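Local atomic coordinates of UDP-N-Acetylenolpyruvylglucosamine Reductase (Thermus caldophilus, PDB entry 2GQT), a protein that reduces UDP-N-acetylenolpyruvylglucosamine to UDP-N-acetylmuramate with FAD as cofactor, probably at the expense of NADPH, in bacterial cell wall formation. Residues Gly111-Asn116 with Gly160-Val165; Asn234-Leu239 with Lys245-Leu250; Glu249-Val254 with Leu262-Trp267. One frame throughout, in Å; residues are numbered along the deposited sequence.

Overall arrangement
All three contacts are largely buried, interaction 1 the most central and interaction 3 including the partly exposed Leu262, and none has a direct hydrogen bond between its segments. Interaction 1 stands apart, its centre 23 to 27 Å from those of the other two; there a helix end and a strand share a valine cluster beside the adenine of FAD, whose edge is hydrogen-bonded by the strand backbone. Interactions 2 and 3 are neighbours, centres 8 Å apart, and both use helix 244-257. Interaction 2 is purely aliphatic and holds the helix to strand 236-238. Interaction 3 joins it to the C-terminal segment, whose far end returns to FAD. Trp264 bridges the two, packing on Ile236 and Val247.

Interaction 1 of 3, residues Gly111-Asn116 with Gly160-Val165; sequences GAVKMN and GIVTRV. With FAD (flavin-adenine dinucleotide), chain C.
A single water molecule ties Lys114 to Gly160, donating a hydrogen bond to Gly160 O (water oxygen to O, 2.7 Å) and accepting one from Lys114 NZ (3.0 Å). It lies beyond the C2A edge of the FAD adenine, close to the base plane. The lysine chain bends at its second torsion, and its aliphatic part is spent on the cofactor: CG lies 3.5 Å from the ribose oxygen O4B.

On strand 161-171 the backbone of Val162 reads the adenine by its edge. Val162 N donates to FAD N1A at 2.9 Å (146°), while FAD N6A donates to Val162 O at 2.9 Å and more nearly straight (166°). The amino group N6A and the acceptor N1A beside it are both matched by one residue, with no polar side chain required.

Beside the base the segments meet as a small aliphatic cluster. Val113 has CG1 anti to its N (chi1 171°), which turns this methyl onto Val162 CG2 at 3.8 Å; its other methyl, CG2, passes Val165 CG1 at 4.1 Å. Valine suits each place, being compact and branched close to the backbone. Leu128 of a neighbouring strand touches both Val113 and Val165.

Gly111 leaves room for the pyrophosphate, since a CB there would collide with FAD O1P. Its carbonyl also takes a weak hydrogen bond from FAD O4'. Past Lys114 the helix ends in a Schellman motif with Asn116 as C-prime residue. Helix and strand form part of the FAD site, from adenine to pyrophosphate and the near end of the ribityl chain, in an FAD-binding domain of the PCMH clan.

Interaction 2 of 3, residues Asn234-Leu239 with Lys245-Leu250; sequences NFIVNL and KDVLEL
Ile236 and Leu250 meet tip to tip where helix 244-257 packs against one side of a small antiparallel sheet. The sheet runs 222-223, 226-228, 236-238, and strand 236-238 is its outer member within the chain. A short connection leads from this strand into the helix, making a compact strand-helix unit of the C-terminal domain.

The leucine brings one branch to the contact. Its CG is anti to the backbone N (chi1 -170°), which carries the side chain out from the helix, and chi2 of 54° leaves CD2 anti to CA, so that this is the methyl reaching the isoleucine. CD2 lies 3.8 Å from Ile236 CG2 and 3.8 Å from Ile236 CG1, with Ile236 CD1 at 4.1 Å. One methyl is therefore seated against both branches of its partner.

The isoleucine presents those branches together because of its own first torsion. CG1 stands anti to the carbonyl carbon (chi1 -68°), and CG2 is anti to the backbone N. A beta-branched residue fits an extended strand well, and here it offers a broad aliphatic surface to the helix. The next residue, Val237, starts off in the opposite sense, away from the helix.

Leu250 follows Val247 by three positions, so both lie near the same side of the helix. They also touch the central strand of the sheet: Val247 on Ala226 and Leu250 on Ile228. All three contact residues are buried, and the contact is made by aliphatic side chains alone. Trp264 also packs on this cluster. Val247 makes the looser approach to the strand, its CG1 standing 4.4 Å from Ile236 CG2.

Interaction 3 of 3, residues Glu249-Val254 with Leu262-Trp267; sequences ELVRRV and LEWEVW. With FAD (flavin-adenine dinucleotide), chain C.
Val251 on helix 244-257 and Leu262, in the loop that leads into strand 265-267, bring their CA atoms to 8.2 Å, the closest pair of CA atoms across the two segments. Both belong to the C-terminal domain family; the strand pairs in parallel with strand 51-53, beside the FAD site, so the chain's last segment runs from the helix back to the cofactor.

Val251 and Leu262 reach toward each other tip to tip. Leu262 CD2 sits against both valine methyls, 3.9 Å from Val251 CG2 and 4.0 Å from Val251 CG1. Val251 CG2 also meets the indole of Trp264 obliquely, 4.0 Å from CZ3. A small branched valine can thus serve two larger neighbours at once. The indole is buried; its NE1 has a weak hydrogen bond to Ala197 O.

Further along, Glu265 carries the polar work. With CG anti to the backbone N (chi1 179°) and the chain extended beyond it, the carboxylate reaches the adenosine ribose, where FAD O3B donates to OE1 over a short 2.5 Å. Trp267 NE1 donates to the other oxygen, OE2, at 3.1 Å. That nitrogen comes from well above the carboxylate plane (69° out of it), although OE2 lies in the plane of the indole. The two bonds together limit how the carboxylate can turn. An alanine here is likely to leave the ribose hydroxyl O3B and Trp267 NE1 without these acceptors.

Arg43 makes a cation-pi contact with the Trp267 ring. The indole turns its edge to the ribose, with CZ2 3.8 Å from FAD O2B and that oxygen in the ring plane.

Interaction 1 of 3, residues Gly111-Asn116 with Gly160-Val165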
# COMPACT_ATOMS: atom_id res chain seq x y z
N GLY A 111 -0.45 -5.82 0.65
CA GLY A 111 0.37 -4.65 0.34
C GLY A 111 1.02 -4.06 1.58
O GLY A 111 2.16 -3.59 1.52
N ALA A 112 0.30 -4.07 2.69
CA ALA A 112 0.83 -3.59 3.96
C ALA A 112 1.97 -4.48 4.45
O ALA A 112 2.94 -3.99 5.04
CB ALA A 112 -0.26 -3.52 5.01
N VAL A 113 1.86 -5.79 4.23
CA VAL A 113 2.96 -6.71 4.55
C VAL A 113 4.15 -6.47 3.61
O VAL A 113 5.29 -6.30 4.07
CB VAL A 113 2.50 -8.18 4.47
CG1 VAL A 113 3.70 -9.13 4.59
CG2 VAL A 113 1.46 -8.49 5.54
N LYS A 114 3.90 -6.43 2.30
CA LYS A 114 4.99 -6.24 1.34
C LYS A 114 5.79 -4.96 1.65
O LYS A 114 7.02 -4.97 1.59
CB LYS A 114 4.46 -6.20 -0.09
CG LYS A 114 5.54 -5.94 -1.15
CD LYS A 114 6.32 -7.19 -1.48
CE LYS A 114 7.31 -6.96 -2.59
NZ LYS A 114 8.12 -8.21 -2.78
N MET A 115 5.08 -3.89 2.00
CA MET A 115 5.70 -2.59 2.21
C MET A 115 5.88 -2.25 3.68
O MET A 115 6.12 -1.08 4.01
CB MET A 115 4.88 -1.50 1.52
CG MET A 115 4.75 -1.68 0.01
SD MET A 115 6.33 -1.96 -0.84
CE MET A 115 7.22 -0.45 -0.44
N ASN A 116 5.75 -3.26 4.55
CA ASN A 116 5.79 -3.08 6.01
C ASN A 116 5.23 -1.73 6.43
O ASN A 116 5.90 -0.92 7.07
CB ASN A 116 7.20 -3.30 6.59
CG ASN A 116 7.17 -3.52 8.08
OD1 ASN A 116 6.11 -3.79 8.66
ND2 ASN A 116 8.34 -3.40 8.72
N GLY A 160 6.85 -14.11 -4.29
CA GLY A 160 5.90 -14.42 -3.22
C GLY A 160 4.65 -13.56 -3.22
O GLY A 160 4.72 -12.34 -3.36
N ILE A 161 3.51 -14.22 -3.08
CA ILE A 161 2.23 -13.54 -2.93
C ILE A 161 1.73 -13.80 -1.51
O ILE A 161 1.50 -14.94 -1.13
CB ILE A 161 1.20 -14.07 -3.95
CG1 ILE A 161 1.75 -13.93 -5.37
CG2 ILE A 161 -0.14 -13.34 -3.79
CD1 ILE A 161 0.82 -14.45 -6.44
N VAL A 162 1.60 -12.74 -0.72
CA VAL A 162 0.98 -12.86 0.60
C VAL A 162 -0.50 -13.17 0.39
O VAL A 162 -1.19 -12.44 -0.33
CB VAL A 162 1.15 -11.58 1.41
CG1 VAL A 162 0.45 -11.69 2.77
CG2 VAL A 162 2.64 -11.25 1.58
N THR A 163 -0.97 -14.26 0.98
CA THR A 163 -2.35 -14.71 0.75
C THR A 163 -3.24 -14.59 1.99
O THR A 163 -4.46 -14.44 1.85
CB THR A 163 -2.38 -16.16 0.25
OG1 THR A 163 -1.54 -16.96 1.09
CG2 THR A 163 -1.86 -16.22 -1.17
N ARG A 164 -2.63 -14.61 3.17
CA ARG A 164 -3.37 -14.70 4.43
C ARG A 164 -2.41 -14.40 5.57
O ARG A 164 -1.24 -14.73 5.48
CB ARG A 164 -3.80 -16.16 4.58
CG ARG A 164 -5.15 -16.46 5.11
CD ARG A 164 -5.43 -17.91 4.74
NE ARG A 164 -6.48 -17.94 3.75
CZ ARG A 164 -6.42 -18.42 2.51
NH1 ARG A 164 -5.32 -19.00 2.02
NH2 ARG A 164 -7.50 -18.34 1.75
N VAL A 165 -2.91 -13.82 6.66
CA VAL A 165 -2.10 -13.57 7.85
C VAL A 165 -2.86 -13.94 9.12
O VAL A 165 -4.09 -14.03 9.12
CB VAL A 165 -1.61 -12.10 7.95
CG1 VAL A 165 -0.88 -11.66 6.69
CG2 VAL A 165 -2.76 -11.14 8.27
PA FAD C . -0.12 -1.61 -3.79
O1A FAD C . 0.17 -0.18 -3.94
O2A FAD C . -1.21 -2.24 -4.57
O5B FAD C . 1.19 -2.47 -4.05
C5B FAD C . 2.42 -2.09 -3.41
C4B FAD C . 3.42 -3.22 -3.50
O4B FAD C . 2.91 -4.35 -2.75
C3B FAD C . 3.67 -3.73 -4.93
O3B FAD C . 5.02 -4.19 -5.00
C2B FAD C . 2.70 -4.91 -5.03
O2B FAD C . 3.12 -5.87 -6.00
C1B FAD C . 2.83 -5.49 -3.64
N9A FAD C . 1.69 -6.32 -3.19
C8A FAD C . 0.41 -5.94 -3.06
N7A FAD C . -0.31 -6.96 -2.61
C5A FAD C . 0.52 -8.00 -2.42
C6A FAD C . 0.36 -9.32 -1.99
N6A FAD C . -0.82 -9.83 -1.60
N1A FAD C . 1.45 -10.11 -1.93
C2A FAD C . 2.66 -9.65 -2.30
N3A FAD C . 2.86 -8.41 -2.73
C4A FAD C . 1.79 -7.59 -2.80
N1 FAD C . 2.46 3.85 3.81
C2 FAD C . 3.00 3.72 5.07
O2 FAD C . 3.88 2.89 5.28
N3 FAD C . 2.57 4.54 6.11
C4 FAD C . 1.58 5.50 5.91
O4 FAD C . 1.21 6.21 6.85
C4X FAD C . 1.03 5.62 4.63
N5 FAD C . 0.04 6.57 4.39
C5X FAD C . -0.55 6.63 3.12
C6 FAD C . -1.58 7.54 2.90
C7 FAD C . -2.20 7.63 1.66
C7M FAD C . -3.35 8.63 1.45
C8 FAD C . -1.76 6.80 0.62
C8M FAD C . -2.43 6.89 -0.76
C9 FAD C . -0.72 5.90 0.84
C9A FAD C . -0.10 5.81 2.08
N10 FAD C . 0.95 4.90 2.31
C10 FAD C . 1.48 4.80 3.60
C1' FAD C . 1.53 4.07 1.22
C2' FAD C . 0.75 2.77 1.00
O2' FAD C . -0.57 2.86 1.56
C3' FAD C . 1.45 1.56 1.62
O3' FAD C . 2.74 1.37 1.01
C4' FAD C . 0.61 0.28 1.50
O4' FAD C . 1.20 -0.76 2.28
C5' FAD C . 0.44 -0.20 0.06
O5' FAD C . -0.52 -1.26 0.09
P FAD C . -1.45 -1.51 -1.19
O1P FAD C . -2.29 -2.68 -0.87
O2P FAD C . -2.08 -0.26 -1.66
O3P FAD C . -0.31 -1.98 -2.23
O HOH W 1 6.72 -10.57 -3.90

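Interaction 2 of 3, residues Asn234-Leu239 with Lys245-Leu250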
# COMPACT_ATOMS: atom_id res chain seq x y z
N ASN A 234 5.18 16.65 0.73
CA ASN A 234 5.51 15.28 0.32
C ASN A 234 4.35 14.55 -0.36
O ASN A 234 4.35 13.32 -0.48
CB ASN A 234 6.04 14.46 1.50
CG ASN A 234 6.97 13.33 1.05
OD1 ASN A 234 7.44 13.31 -0.09
ND2 ASN A 234 7.24 12.38 1.94
N PHE A 235 3.36 15.30 -0.83
CA PHE A 235 2.26 14.72 -1.59
C PHE A 235 2.17 15.35 -2.97
O PHE A 235 2.14 16.58 -3.12
CB PHE A 235 0.93 14.86 -0.84
CG PHE A 235 0.82 13.95 0.35
CD1 PHE A 235 1.45 14.26 1.55
CD2 PHE A 235 0.09 12.77 0.26
CE1 PHE A 235 1.35 13.41 2.65
CE2 PHE A 235 -0.01 11.91 1.36
CZ PHE A 235 0.62 12.24 2.56
N ILE A 236 2.18 14.50 -3.99
CA ILE A 236 1.85 14.92 -5.34
C ILE A 236 0.42 14.49 -5.61
O ILE A 236 0.04 13.32 -5.43
CB ILE A 236 2.82 14.36 -6.39
CG1 ILE A 236 4.20 15.01 -6.20
CG2 ILE A 236 2.28 14.58 -7.82
CD1 ILE A 236 5.35 14.31 -6.91
N VAL A 237 -0.38 15.45 -6.03
CA VAL A 237 -1.78 15.19 -6.25
C VAL A 237 -2.17 15.29 -7.73
O VAL A 237 -1.54 16.00 -8.53
CB VAL A 237 -2.65 16.09 -5.34
CG1 VAL A 237 -2.34 15.83 -3.85
CG2 VAL A 237 -2.44 17.56 -5.67
N ASN A 238 -3.21 14.53 -8.08
CA ASN A 238 -3.76 14.47 -9.42
C ASN A 238 -5.00 15.35 -9.46
O ASN A 238 -6.01 15.03 -8.84
CB ASN A 238 -4.09 13.00 -9.73
CG ASN A 238 -4.65 12.78 -11.13
OD1 ASN A 238 -4.81 11.63 -11.56
ND2 ASN A 238 -4.95 13.86 -11.85
N LEU A 239 -4.92 16.47 -10.17
CA LEU A 239 -6.00 17.46 -10.21
C LEU A 239 -7.12 17.09 -11.19
O LEU A 239 -8.13 17.79 -11.27
CB LEU A 239 -5.45 18.85 -10.53
CG LEU A 239 -4.49 19.45 -9.49
CD1 LEU A 239 -3.90 20.74 -10.01
CD2 LEU A 239 -5.16 19.70 -8.15
N LYS A 245 3.51 10.58 -16.95
CA LYS A 245 4.62 11.39 -17.48
C LYS A 245 4.75 12.73 -16.74
O LYS A 245 5.86 13.19 -16.46
CB LYS A 245 4.43 11.61 -18.99
CG LYS A 245 5.23 12.74 -19.59
CD LYS A 245 5.09 12.77 -21.10
CE LYS A 245 3.73 13.24 -21.55
NZ LYS A 245 3.78 13.61 -22.99
N ASP A 246 3.61 13.33 -16.43
CA ASP A 246 3.55 14.60 -15.70
C ASP A 246 4.03 14.43 -14.27
O ASP A 246 4.78 15.26 -13.75
CB ASP A 246 2.13 15.15 -15.66
CG ASP A 246 1.53 15.31 -17.03
OD1 ASP A 246 2.22 15.89 -17.90
OD2 ASP A 246 0.37 14.88 -17.22
N VAL A 247 3.57 13.36 -13.62
CA VAL A 247 4.01 13.03 -12.27
C VAL A 247 5.54 12.83 -12.24
O VAL A 247 6.21 13.39 -11.37
CB VAL A 247 3.29 11.78 -11.73
CG1 VAL A 247 3.84 11.41 -10.36
CG2 VAL A 247 1.78 12.03 -11.67
N LEU A 248 6.08 12.05 -13.18
CA LEU A 248 7.53 11.82 -13.24
C LEU A 248 8.32 13.10 -13.46
O LEU A 248 9.38 13.30 -12.87
CB LEU A 248 7.91 10.80 -14.32
CG LEU A 248 7.62 9.31 -14.08
CD1 LEU A 248 7.87 8.55 -15.36
CD2 LEU A 248 8.44 8.73 -12.93
N GLU A 249 7.79 13.97 -14.31
CA GLU A 249 8.44 15.26 -14.53
C GLU A 249 8.50 16.08 -13.25
O GLU A 249 9.53 16.67 -12.93
CB GLU A 249 7.73 16.04 -15.63
CG GLU A 249 8.50 17.27 -16.07
CD GLU A 249 7.89 17.94 -17.28
OE1 GLU A 249 8.04 19.17 -17.40
OE2 GLU A 249 7.27 17.24 -18.11
N LEU A 250 7.41 16.11 -12.50
CA LEU A 250 7.39 16.79 -11.22
C LEU A 250 8.37 16.19 -10.22
O LEU A 250 9.05 16.91 -9.49
CB LEU A 250 5.97 16.79 -10.67
CG LEU A 250 5.69 17.64 -9.45
CD1 LEU A 250 6.10 19.10 -9.67
CD2 LEU A 250 4.22 17.53 -9.11

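Interaction 3 of 3, residues Glu249-Val254 with Leu262-Trp267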
# COMPACT_ATOMS: atom_id res chain seq x y z
N GLU A 249 7.79 13.97 -14.31
CA GLU A 249 8.44 15.26 -14.53
C GLU A 249 8.50 16.08 -13.25
O GLU A 249 9.53 16.67 -12.93
CB GLU A 249 7.73 16.04 -15.63
CG GLU A 249 8.50 17.27 -16.07
CD GLU A 249 7.89 17.94 -17.28
OE1 GLU A 249 8.04 19.17 -17.40
OE2 GLU A 249 7.27 17.24 -18.11
N LEU A 250 7.41 16.11 -12.50
CA LEU A 250 7.39 16.79 -11.22
C LEU A 250 8.37 16.19 -10.22
O LEU A 250 9.05 16.91 -9.49
CB LEU A 250 5.97 16.79 -10.67
CG LEU A 250 5.69 17.64 -9.45
CD1 LEU A 250 6.10 19.10 -9.67
CD2 LEU A 250 4.22 17.53 -9.11
N VAL A 251 8.44 14.85 -10.20
CA VAL A 251 9.43 14.15 -9.37
C VAL A 251 10.86 14.62 -9.71
O VAL A 251 11.65 14.94 -8.81
CB VAL A 251 9.28 12.62 -9.52
CG1 VAL A 251 10.48 11.88 -8.95
CG2 VAL A 251 8.00 12.16 -8.81
N ARG A 252 11.17 14.66 -11.00
CA ARG A 252 12.49 15.11 -11.44
C ARG A 252 12.75 16.56 -11.04
O ARG A 252 13.88 16.91 -10.68
CB ARG A 252 12.65 14.92 -12.95
CG ARG A 252 12.80 13.47 -13.37
CD ARG A 252 13.32 13.36 -14.80
NE ARG A 252 12.47 14.08 -15.74
CZ ARG A 252 11.36 13.60 -16.29
NH1 ARG A 252 10.94 12.37 -15.99
NH2 ARG A 252 10.67 14.34 -17.13
N ARG A 253 11.72 17.40 -11.09
CA ARG A 253 11.86 18.78 -10.67
C ARG A 253 12.23 18.90 -9.20
O ARG A 253 13.09 19.70 -8.83
CB ARG A 253 10.58 19.56 -10.97
CG ARG A 253 10.32 19.74 -12.47
CD ARG A 253 10.99 21.00 -12.98
NE ARG A 253 10.22 22.17 -12.56
CZ ARG A 253 10.76 23.29 -12.11
NH1 ARG A 253 12.08 23.39 -12.00
NH2 ARG A 253 9.97 24.29 -11.75
N VAL A 254 11.62 18.06 -8.36
CA VAL A 254 11.97 18.04 -6.94
C VAL A 254 13.41 17.56 -6.76
O VAL A 254 14.17 18.13 -5.98
CB VAL A 254 11.00 17.17 -6.08
CG1 VAL A 254 11.50 17.05 -4.63
CG2 VAL A 254 9.60 17.74 -6.12
N LEU A 262 12.39 8.21 -4.34
CA LEU A 262 10.96 7.89 -4.35
C LEU A 262 10.60 6.82 -3.34
O LEU A 262 11.30 5.82 -3.19
CB LEU A 262 10.53 7.40 -5.73
CG LEU A 262 10.14 8.43 -6.79
CD1 LEU A 262 9.71 7.69 -8.04
CD2 LEU A 262 9.02 9.33 -6.29
N GLU A 263 9.49 7.04 -2.65
CA GLU A 263 8.87 6.02 -1.81
C GLU A 263 7.96 5.13 -2.67
O GLU A 263 7.86 3.93 -2.43
CB GLU A 263 8.08 6.70 -0.68
CG GLU A 263 7.33 5.75 0.26
CD GLU A 263 8.23 5.00 1.24
OE1 GLU A 263 9.47 5.05 1.11
OE2 GLU A 263 7.69 4.33 2.14
N TRP A 264 7.32 5.73 -3.67
CA TRP A 264 6.47 4.97 -4.59
C TRP A 264 7.25 3.93 -5.35
O TRP A 264 8.43 4.13 -5.66
CB TRP A 264 5.84 5.85 -5.66
CG TRP A 264 4.99 6.93 -5.18
CD1 TRP A 264 4.19 6.93 -4.08
CD2 TRP A 264 4.80 8.18 -5.83
NE1 TRP A 264 3.52 8.14 -3.98
CE2 TRP A 264 3.88 8.91 -5.06
CE3 TRP A 264 5.33 8.76 -6.98
CZ2 TRP A 264 3.48 10.20 -5.40
CZ3 TRP A 264 4.94 10.03 -7.33
CH2 TRP A 264 4.01 10.74 -6.54
N GLU A 265 6.58 2.84 -5.69
CA GLU A 265 7.10 1.89 -6.65
C GLU A 265 6.54 2.21 -8.02
O GLU A 265 5.34 2.43 -8.16
CB GLU A 265 6.69 0.50 -6.24
CG GLU A 265 7.17 -0.58 -7.18
CD GLU A 265 6.77 -1.97 -6.73
OE1 GLU A 265 6.36 -2.12 -5.55
OE2 GLU A 265 6.88 -2.91 -7.54
N VAL A 266 7.42 2.22 -9.01
CA VAL A 266 7.06 2.48 -10.40
C VAL A 266 6.85 1.16 -11.14
O VAL A 266 7.67 0.25 -11.05
CB VAL A 266 8.13 3.34 -11.12
CG1 VAL A 266 7.75 3.56 -12.58
CG2 VAL A 266 8.32 4.68 -10.41
N TRP A 267 5.72 1.06 -11.85
CA TRP A 267 5.44 -0.02 -12.78
C TRP A 267 5.40 0.58 -14.18
O TRP A 267 4.84 1.65 -14.36
CB TRP A 267 4.06 -0.61 -12.48
CG TRP A 267 3.99 -1.55 -11.33
CD1 TRP A 267 4.94 -1.78 -10.37
CD2 TRP A 267 2.87 -2.38 -11.00
NE1 TRP A 267 4.48 -2.73 -9.48
CE2 TRP A 267 3.22 -3.11 -9.84
CE3 TRP A 267 1.61 -2.59 -11.58
CZ2 TRP A 267 2.34 -4.03 -9.25
CZ3 TRP A 267 0.75 -3.51 -11.00
CH2 TRP A 267 1.12 -4.22 -9.84
PA FAD C . -0.12 -1.61 -3.79
O1A FAD C . 0.17 -0.18 -3.94
O2A FAD C . -1.21 -2.24 -4.57
O5B FAD C . 1.19 -2.47 -4.05
C5B FAD C . 2.42 -2.09 -3.41
C4B FAD C . 3.42 -3.22 -3.50
O4B FAD C . 2.91 -4.35 -2.75
C3B FAD C . 3.67 -3.73 -4.93
O3B FAD C . 5.02 -4.19 -5.00
C2B FAD C . 2.70 -4.91 -5.03
O2B FAD C . 3.12 -5.87 -6.00
C1B FAD C . 2.83 -5.49 -3.64
N9A FAD C . 1.69 -6.32 -3.19
C8A FAD C . 0.41 -5.94 -3.06
N7A FAD C . -0.31 -6.96 -2.61
C5A FAD C . 0.52 -8.00 -2.42
C6A FAD C . 0.36 -9.32 -1.99
N6A FAD C . -0.82 -9.83 -1.60
N1A FAD C . 1.45 -10.11 -1.93
C2A FAD C . 2.66 -9.65 -2.30
N3A FAD C . 2.86 -8.41 -2.73
C4A FAD C . 1.79 -7.59 -2.80
N1 FAD C . 2.46 3.85 3.81
C2 FAD C . 3.00 3.72 5.07
O2 FAD C . 3.88 2.89 5.28
N3 FAD C . 2.57 4.54 6.11
C4 FAD C . 1.58 5.50 5.91
O4 FAD C . 1.21 6.21 6.85
C4X FAD C . 1.03 5.62 4.63
N5 FAD C . 0.04 6.57 4.39
C5X FAD C . -0.55 6.63 3.12
C6 FAD C . -1.58 7.54 2.90
C7 FAD C . -2.20 7.63 1.66
C7M FAD C . -3.35 8.63 1.45
C8 FAD C . -1.76 6.80 0.62
C8M FAD C . -2.43 6.89 -0.76
C9 FAD C . -0.72 5.90 0.84
C9A FAD C . -0.10 5.81 2.08
N10 FAD C . 0.95 4.90 2.31
C10 FAD C . 1.48 4.80 3.60
C1' FAD C . 1.53 4.07 1.22
C2' FAD C . 0.75 2.77 1.00
O2' FAD C . -0.57 2.86 1.56
C3' FAD C . 1.45 1.56 1.62
O3' FAD C . 2.74 1.37 1.01
C4' FAD C . 0.61 0.28 1.50
O4' FAD C . 1.20 -0.76 2.28
C5' FAD C . 0.44 -0.20 0.06
O5' FAD C . -0.52 -1.26 0.09
P FAD C . -1.45 -1.51 -1.19
O1P FAD C . -2.29 -2.68 -0.87
O2P FAD C . -2.08 -0.26 -1.66
O3P FAD C . -0.31 -1.98 -2.23